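Local coordinates for protein aminotransferase (Neisseria meningitidis Z2491, PDB 3JTX) that is a pyridoxal phosphate enzyme that probably transfers amino groups between amino acids and keto acids, as class I and II aminotransferases do, at residues A[311-316]-A[390-395]. Residues are numbered along the deposited sequence; the frame is centred on the assembly and turned at random.
Sequences IPILQQ and DIVSLY
V392 is the residue that all the touches of this contact share: its CG2 methyl lies 3.4 Å from the carbonyl O of I313 and 3.9 Å from CA of L314, pressed against the C-terminal part of helix 294-314. The valine's first torsion (chi1 163°) sets CG2 anti to its own carbonyl carbon and turns CG1 toward Q316. A short beta-branched residue suits the spot, because the backbones come close here, with CA of L314 and CA of V392 6.2 Å apart. Two more methyls meet the same CG2 of V392 at longer range, CG2 of I313 at 4.1 Å and CD2 of L314 at 4.2 Å. L314 starts off to one side, but its chi2 of 176° sends CD1 along the chain and leaves CD2 as the branch that faces V392.

Toward solvent the contact thins to a single touch, NE2 of Q316 against CG1 of V392 at 4.1 Å. The glutamine suits this border since its amide also turns back to its own segment: NE2 donates to O of I313 at 2.8 Å, nearly straight (167°), with the acceptor in the amide plane. That oxygen also accepts from the backbone N of Q316, so two N-H groups grip it beside the valine methyl. OE1 of Q316 takes a bond from R396 at the chain terminus.

Deeper in the protein, L314 meets I329 of strand 328-332 and I391 meets L345 of helix 338-349, all apolar side chains. The contact thus joins the C-terminal parts of helices 294-314 and 381-394, beside the small antiparallel sheet containing strand 328-332; its centre lies about 27 Å from the centre of the chain.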
loop_
_atom_site.group_PDB
_atom_site.type_symbol
_atom_site.label_atom_id
_atom_site.label_comp_id
_atom_site.label_asym_id
_atom_site.label_seq_id
_atom_site.Cartn_x
_atom_site.Cartn_y
_atom_site.Cartn_z
ATOM N N ILE A 311 -17.658 -15.699 30.150
ATOM C CA ILE A 311 -17.016 -15.131 31.335
ATOM C C ILE A 311 -17.465 -15.854 32.615
ATOM O O ILE A 311 -16.611 -16.291 33.399
ATOM C CB ILE A 311 -17.201 -13.595 31.438
ATOM C CG1 ILE A 311 -16.394 -12.884 30.349
ATOM C CG2 ILE A 311 -16.807 -13.090 32.831
ATOM C CD1 ILE A 311 -14.874 -13.011 30.480
ATOM N N PRO A 312 -18.787 -16.008 32.826
ATOM C CA PRO A 312 -19.204 -16.716 34.050
ATOM C C PRO A 312 -18.753 -18.182 34.108
ATOM O O PRO A 312 -18.554 -18.710 35.206
ATOM C CB PRO A 312 -20.739 -16.613 34.055
ATOM C CG PRO A 312 -21.131 -15.928 32.811
ATOM C CD PRO A 312 -19.926 -15.546 32.016
ATOM N N ILE A 313 -18.584 -18.833 32.956
ATOM C CA ILE A 313 -18.071 -20.213 32.952
ATOM C C ILE A 313 -16.620 -20.199 33.447
ATOM O O ILE A 313 -16.269 -20.926 34.374
ATOM C CB ILE A 313 -18.183 -20.892 31.564
ATOM C CG1 ILE A 313 -19.652 -21.087 31.181
ATOM C CG2 ILE A 313 -17.503 -22.260 31.562
ATOM C CD1 ILE A 313 -19.852 -21.544 29.751
ATOM N N LEU A 314 -15.793 -19.337 32.860
ATOM C CA LEU A 314 -14.381 -19.275 33.243
ATOM C C LEU A 314 -14.199 -18.847 34.704
ATOM O O LEU A 314 -13.268 -19.296 35.389
ATOM C CB LEU A 314 -13.607 -18.319 32.315
ATOM C CG LEU A 314 -13.425 -18.762 30.857
ATOM C CD1 LEU A 314 -12.728 -17.642 30.055
ATOM C CD2 LEU A 314 -12.669 -20.113 30.764
ATOM N N GLN A 315 -15.089 -17.988 35.186
ATOM C CA GLN A 315 -14.995 -17.493 36.567
ATOM C C GLN A 315 -15.168 -18.581 37.633
ATOM O O GLN A 315 -14.906 -18.335 38.800
ATOM C CB GLN A 315 -15.993 -16.357 36.803
ATOM C CG GLN A 315 -15.551 -15.023 36.215
ATOM C CD GLN A 315 -16.628 -13.958 36.295
ATOM O OE1 GLN A 315 -17.822 -14.264 36.344
ATOM N NE2 GLN A 315 -16.211 -12.698 36.304
ATOM N N GLN A 316 -15.594 -19.777 37.233
ATOM C CA GLN A 316 -15.661 -20.903 38.147
ATOM C C GLN A 316 -14.289 -21.296 38.669
ATOM O O GLN A 316 -14.192 -21.825 39.751
ATOM C CB GLN A 316 -16.293 -22.120 37.473
ATOM C CG GLN A 316 -17.769 -21.968 37.153
ATOM C CD GLN A 316 -18.284 -23.111 36.310
ATOM O OE1 GLN A 316 -18.958 -23.994 36.808
ATOM N NE2 GLN A 316 -17.934 -23.119 35.039
ATOM N N ASP A 390 -14.554 -26.900 28.593
ATOM C CA ASP A 390 -13.448 -27.845 28.519
ATOM C C ASP A 390 -12.209 -27.307 29.234
ATOM O O ASP A 390 -11.530 -28.060 29.929
ATOM C CB ASP A 390 -13.139 -28.208 27.056
ATOM C CG ASP A 390 -14.271 -29.023 26.394
ATOM O OD1 ASP A 390 -15.124 -29.572 27.118
ATOM O OD2 ASP A 390 -14.315 -29.103 25.155
ATOM N N ILE A 391 -11.920 -26.012 29.081
ATOM C CA ILE A 391 -10.778 -25.412 29.775
ATOM C C ILE A 391 -10.966 -25.530 31.308
ATOM O O ILE A 391 -10.058 -25.955 32.025
ATOM C CB ILE A 391 -10.544 -23.934 29.351
ATOM C CG1 ILE A 391 -10.098 -23.862 27.885
ATOM C CG2 ILE A 391 -9.484 -23.259 30.237
ATOM C CD1 ILE A 391 -10.216 -22.474 27.233
ATOM N N VAL A 392 -12.153 -25.167 31.792
ATOM C CA VAL A 392 -12.457 -25.210 33.224
ATOM C C VAL A 392 -12.283 -26.611 33.810
ATOM O O VAL A 392 -11.693 -26.763 34.892
ATOM C CB VAL A 392 -13.884 -24.654 33.531
ATOM C CG1 VAL A 392 -14.367 -25.086 34.927
ATOM C CG2 VAL A 392 -13.909 -23.133 33.384
ATOM N N SER A 393 -12.758 -27.640 33.113
ATOM C CA SER A 393 -12.659 -28.994 33.676
ATOM C C SER A 393 -11.208 -29.479 33.763
ATOM O O SER A 393 -10.896 -30.298 34.616
ATOM C CB SER A 393 -13.534 -30.005 32.927
ATOM O OG SER A 393 -13.176 -30.072 31.567
ATOM N N LEU A 394 -10.325 -28.970 32.907
ATOM C CA LEU A 394 -8.894 -29.297 32.995
ATOM C C LEU A 394 -8.183 -28.578 34.148
ATOM O O LEU A 394 -7.099 -29.012 34.573
ATOM C CB LEU A 394 -8.174 -28.960 31.691
ATOM C CG LEU A 394 -8.560 -29.760 30.449
ATOM C CD1 LEU A 394 -7.999 -29.065 29.190
ATOM C CD2 LEU A 394 -8.083 -31.211 30.562
ATOM N N TYR A 395 -8.778 -27.496 34.647
ATOM C CA TYR A 395 -8.173 -26.694 35.726
ATOM C C TYR A 395 -9.003 -26.685 37.016
ATOM O O TYR A 395 -8.777 -25.867 37.888
ATOM C CB TYR A 395 -7.813 -25.281 35.196
ATOM C CG TYR A 395 -6.633 -25.412 34.275
ATOM C CD1 TYR A 395 -6.806 -25.704 32.921
ATOM C CD2 TYR A 395 -5.337 -25.386 34.782
ATOM C CE1 TYR A 395 -5.708 -25.901 32.084
ATOM C CE2 TYR A 395 -4.238 -25.579 33.958
ATOM C CZ TYR A 395 -4.428 -25.858 32.622
ATOM O OH TYR A 395 -3.333 -26.069 31.824
#